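Local coordinates for protein malonyl CoA reductase (malonate semialdehyde-forming) (Sulfolobus tokodaii, PDB 2EP5) that probably reduces malonyl-CoA to malonate semialdehyde with NADPH, as a member of the aspartate-semialdehyde dehydrogenase family, at residues S181-Y185 and N186-F190; D206-A209 and K210-K214. One frame throughout, in Å; residues are numbered along the deposited sequence.

Interaction 1 (S181-Y185 and N186-F190); sequences SGAGY and NGISF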
loop_
_atom_site.group_PDB
_atom_site.type_symbol
_atom_site.label_atom_id
_atom_site.label_comp_id
_atom_site.label_asym_id
_atom_site.label_seq_id
_atom_site.Cartn_x
_atom_site.Cartn_y
_atom_site.Cartn_z
ATOM N N SER A 181 0.171 10.613 8.061
ATOM C CA SER A 181 -0.541 11.161 9.213
ATOM C C SER A 181 -0.106 12.581 9.524
ATOM O O SER A 181 -0.874 13.350 10.090
ATOM C CB SER A 181 -0.343 10.280 10.455
ATOM O OG SER A 181 0.997 10.298 10.909
ATOM N N GLY A 182 1.125 12.922 9.154
ATOM C CA GLY A 182 1.635 14.262 9.398
ATOM C C GLY A 182 0.742 15.337 8.802
ATOM O O GLY A 182 0.804 16.493 9.197
ATOM N N ALA A 183 -0.098 14.950 7.848
ATOM C CA ALA A 183 -0.999 15.886 7.197
ATOM C C ALA A 183 -2.403 15.701 7.749
ATOM O O ALA A 183 -3.385 16.146 7.150
ATOM C CB ALA A 183 -0.991 15.651 5.683
ATOM N N GLY A 184 -2.489 15.053 8.904
ATOM C CA GLY A 184 -3.788 14.794 9.499
ATOM C C GLY A 184 -4.264 13.421 9.059
ATOM O O GLY A 184 -3.557 12.726 8.333
ATOM N N TYR A 185 -5.461 13.025 9.477
ATOM C CA TYR A 185 -5.980 11.716 9.113
ATOM C C TYR A 185 -6.516 11.654 7.690
ATOM O O TYR A 185 -6.443 10.609 7.039
ATOM C CB TYR A 185 -7.096 11.288 10.072
ATOM C CG TYR A 185 -7.391 9.807 10.012
ATOM C CD1 TYR A 185 -6.528 8.880 10.611
ATOM C CD2 TYR A 185 -8.514 9.322 9.343
ATOM C CE1 TYR A 185 -6.780 7.510 10.543
ATOM C CE2 TYR A 185 -8.777 7.950 9.268
ATOM C CZ TYR A 185 -7.908 7.055 9.870
ATOM O OH TYR A 185 -8.169 5.708 9.813
ATOM N N ASN A 186 -7.052 12.767 7.203
ATOM C CA ASN A 186 -7.629 12.797 5.862
ATOM C C ASN A 186 -6.961 13.776 4.918
ATOM O O ASN A 186 -7.475 14.038 3.832
ATOM C CB ASN A 186 -9.121 13.134 5.939
ATOM C CG ASN A 186 -9.921 12.089 6.700
ATOM O OD1 ASN A 186 -10.891 12.421 7.387
ATOM N ND2 ASN A 186 -9.528 10.819 6.578
ATOM N N GLY A 187 -5.820 14.319 5.321
ATOM C CA GLY A 187 -5.146 15.269 4.465
ATOM C C GLY A 187 -4.731 14.728 3.106
ATOM O O GLY A 187 -4.841 15.429 2.099
ATOM N N ILE A 188 -4.269 13.482 3.063
ATOM C CA ILE A 188 -3.797 12.897 1.807
ATOM C C ILE A 188 -4.620 11.710 1.317
ATOM O O ILE A 188 -4.888 10.778 2.069
ATOM C CB ILE A 188 -2.334 12.472 1.963
ATOM C CG1 ILE A 188 -1.527 13.672 2.469
ATOM C CG2 ILE A 188 -1.782 11.966 0.641
ATOM C CD1 ILE A 188 -0.341 13.291 3.297
ATOM N N SER A 189 -5.007 11.748 0.046
ATOM C CA SER A 189 -5.811 10.672 -0.528
ATOM C C SER A 189 -4.977 9.437 -0.852
ATOM O O SER A 189 -3.772 9.515 -1.063
ATOM C CB SER A 189 -6.514 11.140 -1.804
ATOM O OG SER A 189 -5.657 11.003 -2.927
ATOM N N PHE A 190 -5.643 8.294 -0.885
ATOM C CA PHE A 190 -4.996 7.028 -1.196
ATOM C C PHE A 190 -4.391 7.039 -2.603
ATOM O O PHE A 190 -3.279 6.560 -2.819
ATOM C CB PHE A 190 -6.020 5.898 -1.107
ATOM C CG PHE A 190 -5.487 4.571 -1.529
ATOM C CD1 PHE A 190 -4.715 3.810 -0.663
ATOM C CD2 PHE A 190 -5.758 4.076 -2.791
ATOM C CE1 PHE A 190 -4.222 2.566 -1.047
ATOM C CE2 PHE A 190 -5.269 2.835 -3.183
ATOM C CZ PHE A 190 -4.502 2.079 -2.306
HETATM O O HOH W 1 -4.668 9.848 4.656
#
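The glycine-rich loop between strand 171-178 and helix 190-193 in the dimerisation domain doubles back on itself, bringing Ala183 against Gly187 and Ile188. Ala183 CB points toward the returning arm, 186-190, and lies 3.4 Å from Ile188 CD1, the end of that chain. Ile188 reaches it because CG1 stands anti to its own carbonyl carbon (chi1 -53°) and CD1 extends on from there. Next, Ala183 O receives a CA-H...O contact from Gly187 CA at 3.3 Å, with an angle of 143° at the hydrogen; the glycine, with no side chain, lets the two backbones come this close. Gly184 has a positive phi at which a side chain would be jammed against the preceding carbonyl oxygen. The 3-10 turn that leads into the bend is closed by Gly184 N bonding to Ser181 O at 2.6 Å. Arg237 of strand 230-237 packs on both Ala183 and Ile188, while Met191 of the second subunit packs on Tyr185. At the bend the amide of Asn186 crosses the Tyr185 ring at 69° between planes, Asn186 ND2 lying 3.3 Å from Tyr185 CD2 and making a weak hydrogen bond to Ser189 OG of the second subunit. A water bridges the two arms, donating to Tyr185 O at 3.1 Å and to Ile188 O at 2.8 Å.

Interaction 2 (D206-A209 and K210-K214); sequences DKIA and KELTK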
loop_
_atom_site.group_PDB
_atom_site.type_symbol
_atom_site.label_atom_id
_atom_site.label_comp_id
_atom_site.label_asym_id
_atom_site.label_seq_id
_atom_site.Cartn_x
_atom_site.Cartn_y
_atom_site.Cartn_z
ATOM N N ASP A 206 11.212 25.306 5.203
ATOM C CA ASP A 206 11.566 26.569 5.820
ATOM C C ASP A 206 11.345 26.515 7.336
ATOM O O ASP A 206 12.165 27.018 8.107
ATOM C CB ASP A 206 10.747 27.695 5.197
ATOM C CG ASP A 206 11.267 29.065 5.577
ATOM O OD1 ASP A 206 12.476 29.316 5.360
ATOM O OD2 ASP A 206 10.472 29.887 6.091
ATOM N N LYS A 207 10.239 25.901 7.760
ATOM C CA LYS A 207 9.936 25.767 9.186
ATOM C C LYS A 207 10.990 24.927 9.904
ATOM O O LYS A 207 11.364 25.219 11.044
ATOM C CB LYS A 207 8.571 25.107 9.385
ATOM C CG LYS A 207 7.383 25.962 8.993
ATOM C CD LYS A 207 6.096 25.180 9.152
ATOM C CE LYS A 207 4.899 25.975 8.658
ATOM N NZ LYS A 207 3.677 25.125 8.608
ATOM N N ILE A 208 11.467 23.879 9.241
ATOM C CA ILE A 208 12.467 23.013 9.844
ATOM C C ILE A 208 13.758 23.768 10.099
ATOM O O ILE A 208 14.245 23.814 11.227
ATOM C CB ILE A 208 12.765 21.784 8.946
ATOM C CG1 ILE A 208 11.559 20.839 8.954
ATOM C CG2 ILE A 208 14.037 21.066 9.428
ATOM C CD1 ILE A 208 11.747 19.591 8.115
ATOM N N ALA A 209 14.309 24.361 9.046
ATOM C CA ALA A 209 15.558 25.109 9.150
ATOM C C ALA A 209 15.502 26.242 10.175
ATOM O O ALA A 209 16.368 26.342 11.039
ATOM C CB ALA A 209 15.956 25.662 7.773
ATOM N N LYS A 210 14.489 27.092 10.087
ATOM C CA LYS A 210 14.374 28.204 11.021
ATOM C C LYS A 210 14.146 27.764 12.463
ATOM O O LYS A 210 14.863 28.193 13.373
ATOM C CB LYS A 210 13.248 29.146 10.590
ATOM C CG LYS A 210 13.486 29.811 9.244
ATOM C CD LYS A 210 12.435 30.888 8.961
ATOM C CE LYS A 210 12.591 31.456 7.549
ATOM N NZ LYS A 210 14.002 31.867 7.276
ATOM N N GLU A 211 13.150 26.908 12.676
ATOM C CA GLU A 211 12.839 26.435 14.023
ATOM C C GLU A 211 14.012 25.719 14.673
ATOM O O GLU A 211 14.225 25.828 15.876
ATOM C CB GLU A 211 11.614 25.521 13.994
ATOM C CG GLU A 211 10.311 26.279 13.837
ATOM C CD GLU A 211 9.104 25.360 13.750
ATOM O OE1 GLU A 211 9.063 24.354 14.487
ATOM O OE2 GLU A 211 8.193 25.653 12.952
ATOM N N LEU A 212 14.778 24.988 13.876
ATOM C CA LEU A 212 15.941 24.278 14.400
ATOM C C LEU A 212 16.935 25.310 14.968
ATOM O O LEU A 212 17.657 25.040 15.935
ATOM C CB LEU A 212 16.579 23.459 13.273
ATOM C CG LEU A 212 16.935 21.985 13.516
ATOM C CD1 LEU A 212 15.815 21.265 14.229
ATOM C CD2 LEU A 212 17.238 21.328 12.181
ATOM N N THR A 213 16.948 26.499 14.366
ATOM C CA THR A 213 17.822 27.591 14.797
ATOM C C THR A 213 17.464 28.098 16.202
ATOM O O THR A 213 18.346 28.445 17.000
ATOM C CB THR A 213 17.741 28.768 13.795
ATOM O OG1 THR A 213 18.575 28.488 12.663
ATOM C CG2 THR A 213 18.175 30.045 14.432
ATOM N N LYS A 214 16.171 28.134 16.507
ATOM C CA LYS A 214 15.714 28.590 17.814
ATOM C C LYS A 214 15.793 27.484 18.863
ATOM O O LYS A 214 16.154 27.734 20.008
ATOM C CB LYS A 214 14.282 29.104 17.715
ATOM C CG LYS A 214 13.784 29.785 18.975
ATOM C CD LYS A 214 12.409 30.393 18.737
ATOM C CE LYS A 214 11.912 31.141 19.957
ATOM N NZ LYS A 214 10.627 31.822 19.658
#
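Ile208 and Leu212 lie one turn apart on the same side of helix 204-215, the tightly packed one. Leu212 N bonds to Ile208 O at 2.9 Å, but Ile208 CG2 and Leu212 CD2 touch only lightly, at 4.2 Å; the tight packing is against helix 151-160, which carries the predicted acyl-thioester Cys151, and Ile208 also packs on strand 230-237. Glu211 is buried too: extended beyond CG, it runs alongside Lys207, Glu211 OE2 lying 3.6 Å from Lys207 CB. Its carboxylate nevertheless turns to Arg112 in a salt bridge and to Asn150 N in a hydrogen bond, and Lys207 NZ stays 6.3 Å from Glu211 OE2. Along the backbone, the bonds to Ala209 O from Thr213 N and OG1 are both weak. The solvent side is looser. There Asp206 and Lys210 are exposed, and the lysine chain bends at its last torsion (chi4 -50°), with Lys210 NZ 3.5 Å from Asp206 OD1, a long salt bridge. Lys210 CE lies close to both carboxylate oxygens, 3.0 Å from Asp206 OD2, nearer than NZ is to either. The charges are thus divided: the exposed pair probably adds modest electrostatic attraction, whereas the buried Glu211 ties the helix to neighbouring loops.

Both contacts are local and fall within the dimerisation domain, interaction 1 preceding interaction 2 along the chain, with centres 23 Å apart and nearest atoms about 9 Å apart. Strand 230-237 is their common neighbour, since residues of each contact pack on it. Interaction 1 is a surface loop that a second subunit packs against; it closes without a clear direct hydrogen bond between its halves, relying on an apolar touch, a CA-H...O contact and water. Interaction 2 is partly buried, touches no other chain, and rests on helix bonds, some of them weak, with apolar packing on one side and an exposed charge pair on another. Each brings a side chain, Ala183 or Ile208, to about 8 Å from that of His244, the predicted proton acceptor.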